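Long-range contacts in core protein VP7 (Bluetongue virus, PDB 1BVP), which forms trimers that coat the inner VP3 scaffold as capsomers of the viral core, and probably contributes to binding host cell surface receptors: residues N59-M64 / T321-E326; P79-Y84 / P325-H330; G127-T132 / A151-P156; Y185-R190 / Q246-I251. All blocks are in the same frame, centred on the assembly; numbering follows the deposited sequence.

Interaction 1. Residues N59-M64 / T321-E326; sequences NEMFFM and TVLRPE
F62 and P325 form the close-packed half of this contact, while N59 and E326 form its polar, more solvent-facing half. In the buried part, CG of F62 lies anti to the backbone N (chi1 -180°), which carries the phenyl ring out to the proline. P325 CG sits over one face of the ring, displaced toward the rim, 3.6 Å from F62 CG. This is a CH-pi contact, 23° off the ring normal. Beside it, L323 reaches in with one methyl, CD1, which lies 3.7 Å from the backbone N of F62 and 3.9 Å from CG of M61, whose side chain crosses that of L323 at about a right angle.

Toward solvent, packing gives way to polar pairing. The side-chain amide of N59 faces the backbone of E326 and uses both ends. N59 OD1 accepts from E326 N at 2.9 Å in a fairly straight bond (157°), whereas N59 ND2 gives to E326 O at 3.0 Å in a more bent one, with the donor above the carbonyl plane. This double grip fixes the rotation of the amide and ties the loop to the helix, while the side chain of E326 leaves the backbone away from the helix and the residue is exposed.

R324, with positive phi, is where the chain turns out of helix 304-323, and R58 donates a hydrogen bond to L323 O there. Around the contact, helix 55-73 packs against helices 2-15, 27-44 and 304-323: M61 touches C15 and I37, and F62 packs on L316 and V319.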
# COMPACT_ATOMS: atom_id res chain seq x y z
N ASN A 59 27.96 -20.46 -7.54
CA ASN A 59 28.53 -19.67 -6.47
C ASN A 59 29.33 -18.51 -7.03
O ASN A 59 29.19 -17.35 -6.63
CB ASN A 59 29.45 -20.51 -5.62
CG ASN A 59 28.71 -21.43 -4.68
OD1 ASN A 59 27.50 -21.31 -4.48
ND2 ASN A 59 29.43 -22.34 -4.09
N GLU A 60 30.14 -18.84 -8.02
CA GLU A 60 31.00 -17.85 -8.65
C GLU A 60 30.18 -16.70 -9.28
O GLU A 60 30.54 -15.52 -9.15
CB GLU A 60 31.88 -18.56 -9.67
CG GLU A 60 33.03 -17.77 -10.18
CD GLU A 60 34.29 -18.02 -9.40
OE1 GLU A 60 34.18 -18.42 -8.19
OE2 GLU A 60 35.38 -17.79 -10.01
N MET A 61 29.06 -17.03 -9.93
CA MET A 61 28.23 -15.99 -10.53
C MET A 61 27.55 -15.17 -9.44
O MET A 61 27.46 -13.94 -9.53
CB MET A 61 27.16 -16.57 -11.44
CG MET A 61 26.35 -15.47 -12.10
SD MET A 61 25.16 -16.07 -13.30
CE MET A 61 26.11 -15.73 -14.73
N PHE A 62 27.08 -15.87 -8.40
CA PHE A 62 26.46 -15.20 -7.27
C PHE A 62 27.46 -14.24 -6.62
O PHE A 62 27.10 -13.11 -6.27
CB PHE A 62 25.94 -16.18 -6.23
CG PHE A 62 25.30 -15.49 -5.08
CD1 PHE A 62 24.05 -14.89 -5.23
CD2 PHE A 62 25.98 -15.32 -3.88
CE1 PHE A 62 23.50 -14.11 -4.21
CE2 PHE A 62 25.45 -14.55 -2.85
CZ PHE A 62 24.20 -13.94 -3.01
N PHE A 63 28.71 -14.67 -6.47
CA PHE A 63 29.71 -13.80 -5.88
C PHE A 63 29.93 -12.57 -6.72
O PHE A 63 30.22 -11.50 -6.19
CB PHE A 63 31.01 -14.52 -5.67
CG PHE A 63 30.93 -15.62 -4.66
CD1 PHE A 63 29.97 -15.59 -3.64
CD2 PHE A 63 31.82 -16.70 -4.71
CE1 PHE A 63 29.91 -16.62 -2.70
CE2 PHE A 63 31.75 -17.72 -3.77
CZ PHE A 63 30.80 -17.69 -2.77
N MET A 64 29.73 -12.70 -8.03
CA MET A 64 29.92 -11.55 -8.93
C MET A 64 28.81 -10.55 -8.64
O MET A 64 29.02 -9.35 -8.61
CB MET A 64 29.85 -12.00 -10.39
CG MET A 64 29.94 -10.82 -11.33
SD MET A 64 29.62 -11.21 -13.02
CE MET A 64 27.86 -11.70 -13.04
N THR A 321 17.82 -16.56 -4.82
CA THR A 321 16.77 -17.53 -5.00
C THR A 321 16.91 -18.35 -6.29
O THR A 321 16.66 -19.55 -6.25
CB THR A 321 15.38 -16.85 -4.84
OG1 THR A 321 15.07 -16.82 -3.44
CG2 THR A 321 14.27 -17.56 -5.58
N VAL A 322 17.28 -17.73 -7.42
CA VAL A 322 17.43 -18.51 -8.65
C VAL A 322 18.77 -19.26 -8.75
O VAL A 322 18.75 -20.42 -9.12
CB VAL A 322 17.04 -17.75 -9.95
CG1 VAL A 322 16.18 -16.55 -9.62
CG2 VAL A 322 18.20 -17.38 -10.74
N LEU A 323 19.89 -18.66 -8.34
CA LEU A 323 21.18 -19.34 -8.38
C LEU A 323 21.40 -20.42 -7.32
O LEU A 323 22.22 -21.30 -7.52
CB LEU A 323 22.34 -18.34 -8.32
CG LEU A 323 22.42 -17.43 -9.57
CD1 LEU A 323 23.61 -16.50 -9.55
CD2 LEU A 323 22.49 -18.32 -10.79
N ARG A 324 20.67 -20.36 -6.21
CA ARG A 324 20.78 -21.31 -5.10
C ARG A 324 22.22 -21.60 -4.69
O ARG A 324 22.60 -22.77 -4.54
CB ARG A 324 20.10 -22.65 -5.40
CG ARG A 324 19.03 -22.72 -6.48
CD ARG A 324 17.78 -23.46 -6.00
NE ARG A 324 16.94 -22.55 -5.20
CZ ARG A 324 16.87 -22.51 -3.86
NH1 ARG A 324 17.59 -23.34 -3.11
NH2 ARG A 324 16.12 -21.58 -3.27
N PRO A 325 23.02 -20.56 -4.40
CA PRO A 325 24.41 -20.81 -4.01
C PRO A 325 24.53 -21.46 -2.64
O PRO A 325 23.57 -21.49 -1.87
CB PRO A 325 25.03 -19.43 -4.06
CG PRO A 325 23.94 -18.55 -3.65
CD PRO A 325 22.71 -19.11 -4.34
N GLU A 326 25.70 -22.05 -2.37
CA GLU A 326 25.99 -22.71 -1.10
C GLU A 326 27.40 -22.38 -0.70
O GLU A 326 28.36 -22.78 -1.34
CB GLU A 326 25.90 -24.22 -1.20
CG GLU A 326 24.50 -24.76 -1.40
CD GLU A 326 24.47 -26.28 -1.48
OE1 GLU A 326 25.28 -26.93 -0.77
OE2 GLU A 326 23.66 -26.81 -2.28

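Interaction 2. Residues P79-Y84 / P325-H330; sequences PISPDY and PEFAIH
H330 and P82 come at each other from opposite directions, and the way the imidazole is turned organises one end of this contact. P82 CD stands over a face of the H330 ring, 4.1 Å from its centroid and 27° off the normal, a CH-pi contact; S81 CA lies over the same face, nearer the rim. The edge of the ring is used as well, for P79 O lies in its plane, 3.4 Å from H330 CD2. CG of H330, anti to the carbonyl carbon (chi1 -71°), turns the ring back toward 79-82. The backbone of the same residue adds a nearly straight bond (169°) from H330 N to I80 O at 2.9 Å.

At the other end D83 takes over. Its OD2 accepts from A328 N at 2.9 Å, approached from above the carboxylate plane, and the same oxygen lies 3.6 Å from CB of F327. P82 CG and A328 CB fill the middle, 4.0 Å apart. Between the two ends, S81 OG donates to A328 O, although the modelled separation is doubtfully short at this resolution. S81 OG also comes near the edge of the F327 ring, which itself meets F63 of helix 55-73 edge-to-face.

The two loops run antiparallel without forming regular strands, joined by the bonds from H330 N to I80 O and from A328 N to D83 OD2. What shapes the first of them is a side-chain turn: S81 OG accepts from D83 N at 3.0 Å and from Y84 N at 3.3 Å. That pair of bonds defines an ST turn within an ST motif.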
# COMPACT_ATOMS: atom_id res chain seq x y z
N PRO A 79 35.66 -9.41 6.36
CA PRO A 79 35.79 -10.87 6.24
C PRO A 79 34.65 -11.66 6.83
O PRO A 79 34.75 -12.18 7.93
CB PRO A 79 37.11 -11.14 6.96
CG PRO A 79 37.05 -10.11 8.08
CD PRO A 79 36.57 -8.86 7.37
N ILE A 80 33.59 -11.83 6.06
CA ILE A 80 32.45 -12.57 6.56
C ILE A 80 32.48 -14.03 6.13
O ILE A 80 31.70 -14.86 6.63
CB ILE A 80 31.16 -11.96 6.02
CG1 ILE A 80 31.15 -12.04 4.49
CG2 ILE A 80 31.10 -10.52 6.40
CD1 ILE A 80 30.02 -11.31 3.82
N SER A 81 33.40 -14.37 5.24
CA SER A 81 33.39 -15.73 4.73
C SER A 81 34.70 -16.29 4.26
O SER A 81 35.56 -15.58 3.73
CB SER A 81 32.38 -15.79 3.58
OG SER A 81 32.33 -17.07 2.98
N PRO A 82 34.90 -17.58 4.51
CA PRO A 82 36.13 -18.27 4.10
C PRO A 82 36.03 -18.63 2.60
O PRO A 82 37.02 -18.95 1.96
CB PRO A 82 36.12 -19.53 4.98
CG PRO A 82 34.65 -19.83 5.18
CD PRO A 82 34.04 -18.44 5.36
N ASP A 83 34.82 -18.53 2.05
CA ASP A 83 34.53 -18.87 0.67
C ASP A 83 34.44 -17.69 -0.25
O ASP A 83 34.64 -17.81 -1.45
CB ASP A 83 33.22 -19.67 0.58
CG ASP A 83 33.32 -21.03 1.26
OD1 ASP A 83 34.46 -21.49 1.54
OD2 ASP A 83 32.27 -21.65 1.54
N TYR A 84 34.14 -16.53 0.31
CA TYR A 84 33.99 -15.33 -0.50
C TYR A 84 34.83 -14.21 0.02
O TYR A 84 34.89 -13.94 1.23
CB TYR A 84 32.52 -14.90 -0.53
CG TYR A 84 32.28 -13.46 -0.97
CD1 TYR A 84 32.29 -13.10 -2.32
CD2 TYR A 84 32.07 -12.45 -0.03
CE1 TYR A 84 32.09 -11.79 -2.73
CE2 TYR A 84 31.88 -11.11 -0.45
CZ TYR A 84 31.89 -10.80 -1.80
OH TYR A 84 31.77 -9.49 -2.22
N PRO A 325 23.02 -20.56 -4.40
CA PRO A 325 24.41 -20.81 -4.01
C PRO A 325 24.53 -21.46 -2.64
O PRO A 325 23.57 -21.49 -1.87
CB PRO A 325 25.03 -19.43 -4.06
CG PRO A 325 23.94 -18.55 -3.65
CD PRO A 325 22.71 -19.11 -4.34
N GLU A 326 25.70 -22.05 -2.37
CA GLU A 326 25.99 -22.71 -1.10
C GLU A 326 27.40 -22.38 -0.70
O GLU A 326 28.36 -22.78 -1.34
CB GLU A 326 25.90 -24.22 -1.20
CG GLU A 326 24.50 -24.76 -1.40
CD GLU A 326 24.47 -26.28 -1.48
OE1 GLU A 326 25.28 -26.93 -0.77
OE2 GLU A 326 23.66 -26.81 -2.28
N PHE A 327 27.52 -21.62 0.37
CA PHE A 327 28.83 -21.26 0.85
C PHE A 327 28.72 -21.01 2.34
O PHE A 327 27.61 -20.97 2.89
CB PHE A 327 29.37 -20.06 0.10
CG PHE A 327 28.49 -18.87 0.15
CD1 PHE A 327 27.35 -18.80 -0.65
CD2 PHE A 327 28.80 -17.79 0.97
CE1 PHE A 327 26.53 -17.68 -0.62
CE2 PHE A 327 27.98 -16.66 1.00
CZ PHE A 327 26.85 -16.61 0.21
N ALA A 328 29.86 -20.84 2.99
CA ALA A 328 29.93 -20.64 4.43
C ALA A 328 30.10 -19.21 4.89
O ALA A 328 30.86 -18.44 4.30
CB ALA A 328 31.05 -21.47 4.98
N ILE A 329 29.43 -18.87 5.99
CA ILE A 329 29.52 -17.54 6.60
C ILE A 329 29.96 -17.73 8.05
O ILE A 329 29.49 -18.65 8.74
CB ILE A 329 28.17 -16.80 6.51
CG1 ILE A 329 27.90 -16.44 5.05
CG2 ILE A 329 28.20 -15.55 7.34
CD1 ILE A 329 26.57 -15.84 4.80
N HIS A 330 30.93 -16.94 8.50
CA HIS A 330 31.44 -17.08 9.87
C HIS A 330 30.34 -16.96 10.91
O HIS A 330 29.55 -16.01 10.90
CB HIS A 330 32.52 -16.04 10.17
CG HIS A 330 33.82 -16.29 9.47
ND1 HIS A 330 34.35 -17.56 9.32
CD2 HIS A 330 34.67 -15.44 8.85
CE1 HIS A 330 35.48 -17.48 8.63
NE2 HIS A 330 35.70 -16.20 8.33

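Interaction 3. Residues G127-T132 / A151-P156; sequences GFFLET and AVVCGP
F129 docks on P156 and G155 in a contact of turn against hairpin, within the beta-rich part of VP7, where the loop before strand 134-136 rests on the connection between strands 149-155 and 158-163. Its anchor is one backbone bond: F129 N gives to P156 O at 2.6 Å, the N-H meeting the oxygen at 144°. The same carbonyl oxygen is approached by the bare CA of G127 at 3.4 Å, a CA-H...O contact, so it is enclosed by the start of the turn as well as its third residue. Within the loop, L130 N bonds back to G127 O at 3.0 Å and closes the turn.

The side chain of F129 supplies the apolar part. CG stands beside the backbone N (chi1 -62°), which brings the ring round with P156 O near its plane and places F129 CD1 4.3 Å from V153 CG1. F128 approaches from the same loop: its CD1 lies 3.6 Å above the centre of the F129 ring, while F129 CE1 in turn lies at the edge of the F128 ring. I159 of strand 158-163 adds to the packing around F129.

Farther along, T132 OG1 bonds to F129 O at 2.9 Å, nearly along the C=O axis, and T132 OG1 also lies 4.2 Å from V153 CG2. R189 of the second subunit donates to both T132 OG1 and L130 O, binding the loop into the trimer. A type I beta turn, G127 to L130, thus seats itself on a beta hairpin at a subunit interface.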
# COMPACT_ATOMS: atom_id res chain seq x y z
N GLY A 127 -1.65 7.96 14.24
CA GLY A 127 -2.56 8.96 14.76
C GLY A 127 -1.84 10.26 15.02
O GLY A 127 -0.68 10.28 15.49
N PHE A 128 -2.53 11.36 14.74
CA PHE A 128 -1.94 12.67 14.94
C PHE A 128 -1.42 12.88 16.37
O PHE A 128 -0.44 13.58 16.58
CB PHE A 128 -2.95 13.75 14.58
CG PHE A 128 -2.36 15.12 14.59
CD1 PHE A 128 -2.33 15.88 15.76
CD2 PHE A 128 -1.83 15.67 13.44
CE1 PHE A 128 -1.79 17.15 15.77
CE2 PHE A 128 -1.28 16.95 13.46
CZ PHE A 128 -1.27 17.68 14.62
N PHE A 129 -2.08 12.26 17.34
CA PHE A 129 -1.70 12.38 18.75
C PHE A 129 -1.09 11.14 19.34
O PHE A 129 -1.19 10.91 20.53
CB PHE A 129 -2.90 12.75 19.61
CG PHE A 129 -3.51 14.05 19.27
CD1 PHE A 129 -2.91 15.25 19.69
CD2 PHE A 129 -4.67 14.10 18.49
CE1 PHE A 129 -3.47 16.50 19.32
CE2 PHE A 129 -5.23 15.32 18.13
CZ PHE A 129 -4.62 16.54 18.54
N LEU A 130 -0.44 10.34 18.51
CA LEU A 130 0.18 9.14 19.01
C LEU A 130 1.20 9.42 20.11
O LEU A 130 1.32 8.65 21.07
CB LEU A 130 0.88 8.42 17.86
CG LEU A 130 1.53 7.10 18.27
CD1 LEU A 130 0.52 5.96 18.16
CD2 LEU A 130 2.75 6.83 17.40
N GLU A 131 1.92 10.53 20.03
CA GLU A 131 2.93 10.75 21.04
C GLU A 131 2.52 11.68 22.16
O GLU A 131 3.15 12.70 22.38
CB GLU A 131 4.23 11.20 20.40
CG GLU A 131 4.71 10.22 19.35
CD GLU A 131 6.10 10.52 18.84
OE1 GLU A 131 6.45 11.72 18.72
OE2 GLU A 131 6.84 9.54 18.56
N THR A 132 1.49 11.28 22.89
CA THR A 132 0.97 12.04 24.01
C THR A 132 1.17 11.20 25.28
O THR A 132 1.00 9.97 25.26
CB THR A 132 -0.52 12.32 23.82
OG1 THR A 132 -1.20 11.11 23.42
CG2 THR A 132 -0.72 13.38 22.77
N ALA A 151 -10.52 21.80 25.91
CA ALA A 151 -10.20 20.81 24.87
C ALA A 151 -9.21 19.85 25.48
O ALA A 151 -8.22 20.25 26.11
CB ALA A 151 -9.58 21.48 23.68
N VAL A 152 -9.38 18.58 25.19
CA VAL A 152 -8.50 17.61 25.80
C VAL A 152 -8.34 16.40 24.82
O VAL A 152 -9.24 16.16 24.00
CB VAL A 152 -9.18 17.28 27.18
CG1 VAL A 152 -9.85 15.94 27.21
CG2 VAL A 152 -8.26 17.49 28.28
N VAL A 153 -7.21 15.68 24.84
CA VAL A 153 -7.07 14.54 23.93
C VAL A 153 -7.67 13.27 24.50
O VAL A 153 -7.39 12.93 25.65
CB VAL A 153 -5.58 14.27 23.33
CG1 VAL A 153 -4.62 15.40 23.61
CG2 VAL A 153 -5.00 12.91 23.76
N CYS A 154 -8.46 12.56 23.70
CA CYS A 154 -9.08 11.33 24.15
C CYS A 154 -8.78 10.09 23.33
O CYS A 154 -9.40 9.04 23.50
CB CYS A 154 -10.57 11.54 24.24
SG CYS A 154 -11.30 12.21 22.81
N GLY A 155 -7.82 10.20 22.42
CA GLY A 155 -7.47 9.05 21.60
C GLY A 155 -6.23 9.44 20.83
O GLY A 155 -5.81 10.60 20.90
N PRO A 156 -5.63 8.50 20.09
CA PRO A 156 -4.42 8.77 19.30
C PRO A 156 -4.72 9.69 18.13
O PRO A 156 -3.83 10.35 17.62
CB PRO A 156 -4.03 7.39 18.79
CG PRO A 156 -4.81 6.41 19.66
CD PRO A 156 -6.09 7.12 19.90

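Interaction 4. Residues Y185-R190 / Q246-I251; sequences YLVWRR and QVVFYI
Q246 and V187 exchange a full pair of backbone hydrogen bonds: Q246 N to V187 O at 2.8 Å and V187 N to Q246 O at 3.0 Å. Farther along, Y185 N gives to F249 O at 3.0 Å, while Y185 O receives a weak, bent bond from V248 N and a CA-H...O approach from V247.

The buried amide oxygen of Q246 is satisfied twice, by R189 NH1 and NH2 end-on, each at 2.9 Å. It lies in the guanidinium plane, although the amide itself is turned 35° from that plane. L130 O of the third subunit also accepts from R189 NH2, and T132 OG1 of that subunit from NE; these three acceptors fix the orientation of the guanidinium, two of them across the interface. W188 NE1 bonds to M217 O.

The rings of Y185 and F249 are near parallel but slid apart and barely overlap, with centroids 4.5 Å apart, and L186 CD1 meets V247 CG2 at 3.7 Å on the other side of the sheet. With V248 helical in conformation, V248 and F249 together face Y185, consistent with a beta bulge in the antiparallel sheet that R190 continues into the third subunit.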
# COMPACT_ATOMS: atom_id res chain seq x y z
N TYR A 185 -6.79 16.91 8.30
CA TYR A 185 -8.14 16.65 7.86
C TYR A 185 -8.97 16.19 9.05
O TYR A 185 -8.72 15.15 9.68
CB TYR A 185 -8.17 15.65 6.69
CG TYR A 185 -7.43 16.19 5.47
CD1 TYR A 185 -6.04 16.05 5.35
CD2 TYR A 185 -8.10 16.91 4.50
CE1 TYR A 185 -5.34 16.61 4.30
CE2 TYR A 185 -7.40 17.48 3.43
CZ TYR A 185 -6.01 17.33 3.34
OH TYR A 185 -5.33 17.92 2.29
N LEU A 186 -9.92 17.06 9.36
CA LEU A 186 -10.82 16.95 10.48
C LEU A 186 -12.25 16.60 10.17
O LEU A 186 -12.73 16.81 9.06
CB LEU A 186 -10.90 18.35 11.08
CG LEU A 186 -9.93 18.83 12.13
CD1 LEU A 186 -8.69 18.00 12.17
CD2 LEU A 186 -9.65 20.26 11.87
N VAL A 187 -12.91 16.02 11.16
CA VAL A 187 -14.36 15.85 11.10
C VAL A 187 -14.81 15.98 12.55
O VAL A 187 -14.13 15.48 13.45
CB VAL A 187 -14.95 14.61 10.31
CG1 VAL A 187 -13.89 13.72 9.79
CG2 VAL A 187 -16.03 13.92 11.10
N TRP A 188 -15.79 16.87 12.78
CA TRP A 188 -16.30 17.11 14.15
C TRP A 188 -17.70 16.59 14.34
O TRP A 188 -18.52 16.59 13.42
CB TRP A 188 -16.20 18.59 14.59
CG TRP A 188 -17.25 19.52 14.01
CD1 TRP A 188 -17.18 20.23 12.84
CD2 TRP A 188 -18.54 19.82 14.58
NE1 TRP A 188 -18.35 20.93 12.63
CE2 TRP A 188 -19.20 20.70 13.68
CE3 TRP A 188 -19.19 19.44 15.77
CZ2 TRP A 188 -20.48 21.19 13.92
CZ3 TRP A 188 -20.46 19.94 16.01
CH2 TRP A 188 -21.10 20.80 15.09
N ARG A 189 -17.95 16.08 15.54
CA ARG A 189 -19.26 15.54 15.85
C ARG A 189 -19.75 16.05 17.22
O ARG A 189 -18.96 16.47 18.08
CB ARG A 189 -19.16 14.03 15.90
CG ARG A 189 -18.70 13.40 14.64
CD ARG A 189 -18.54 11.91 14.81
NE ARG A 189 -17.94 11.28 13.62
CZ ARG A 189 -16.63 11.12 13.42
NH1 ARG A 189 -15.75 11.53 14.32
NH2 ARG A 189 -16.18 10.56 12.30
N ARG A 190 -21.07 16.09 17.37
CA ARG A 190 -21.68 16.45 18.66
C ARG A 190 -21.66 15.14 19.46
O ARG A 190 -22.02 14.08 18.91
CB ARG A 190 -23.16 16.85 18.47
CG ARG A 190 -23.36 18.32 18.28
CD ARG A 190 -24.80 18.65 17.94
NE ARG A 190 -25.13 18.41 16.53
CZ ARG A 190 -25.97 17.47 16.13
NH1 ARG A 190 -26.57 16.68 17.04
NH2 ARG A 190 -26.18 17.26 14.83
N GLN A 246 -12.13 14.74 15.32
CA GLN A 246 -11.26 13.66 14.85
C GLN A 246 -10.30 14.08 13.75
O GLN A 246 -10.72 14.73 12.77
CB GLN A 246 -12.11 12.57 14.26
CG GLN A 246 -11.32 11.38 13.87
CD GLN A 246 -12.15 10.35 13.12
OE1 GLN A 246 -13.37 10.51 12.95
NE2 GLN A 246 -11.50 9.28 12.65
N VAL A 247 -9.02 13.72 13.90
CA VAL A 247 -8.03 13.98 12.85
C VAL A 247 -8.03 12.68 12.03
O VAL A 247 -7.37 11.68 12.39
CB VAL A 247 -6.60 14.26 13.39
CG1 VAL A 247 -5.62 14.31 12.25
CG2 VAL A 247 -6.57 15.59 14.10
N VAL A 248 -8.81 12.68 10.94
CA VAL A 248 -8.91 11.50 10.10
C VAL A 248 -7.58 11.09 9.44
O VAL A 248 -7.29 9.90 9.32
CB VAL A 248 -10.14 11.53 9.19
CG1 VAL A 248 -10.55 12.91 8.92
CG2 VAL A 248 -9.89 10.77 7.94
N PHE A 249 -6.76 12.08 9.08
CA PHE A 249 -5.41 11.87 8.56
C PHE A 249 -4.81 13.23 8.33
O PHE A 249 -5.52 14.23 8.23
CB PHE A 249 -5.34 11.03 7.28
CG PHE A 249 -5.93 11.69 6.07
CD1 PHE A 249 -7.28 11.52 5.76
CD2 PHE A 249 -5.15 12.48 5.24
CE1 PHE A 249 -7.84 12.15 4.64
CE2 PHE A 249 -5.71 13.10 4.12
CZ PHE A 249 -7.05 12.94 3.82
N TYR A 250 -3.48 13.29 8.29
CA TYR A 250 -2.80 14.55 8.05
C TYR A 250 -1.64 14.31 7.07
O TYR A 250 -1.24 13.16 6.87
CB TYR A 250 -2.27 15.16 9.35
CG TYR A 250 -1.16 14.37 10.04
CD1 TYR A 250 -1.43 13.17 10.71
CD2 TYR A 250 0.16 14.87 10.08
CE1 TYR A 250 -0.41 12.48 11.40
CE2 TYR A 250 1.18 14.19 10.77
CZ TYR A 250 0.88 13.00 11.43
OH TYR A 250 1.82 12.40 12.23
N ILE A 251 -1.12 15.38 6.46
CA ILE A 251 -0.00 15.25 5.52
C ILE A 251 1.19 16.11 5.95
O ILE A 251 1.03 17.24 6.40
CB ILE A 251 -0.36 15.61 4.05
CG1 ILE A 251 -0.67 17.10 3.95
CG2 ILE A 251 -1.49 14.73 3.49
CD1 ILE A 251 -1.26 17.46 2.64

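In the fold
From the N terminus, the chain lays down 59-64 and then 79-84, and both wait about 240 residues or more for their partners. In between comes the beta-rich part, where interaction 3 closes a short loop at 151-156 before interaction 4 opens at 185-190 and closes at 246-251. These two stand in series, both lying within the long excursion, and they meet through F128 packing on V247 and Y250. When the chain returns, 321-326 closes interaction 1 and 325-330 closes interaction 2; the two loops cross, sharing P325 and E326, and touch through F63. Interactions 1 and 2 tie the helical part, 3 and 4 the beta-rich part, with the centres of 1 and 3 about 50 Å apart.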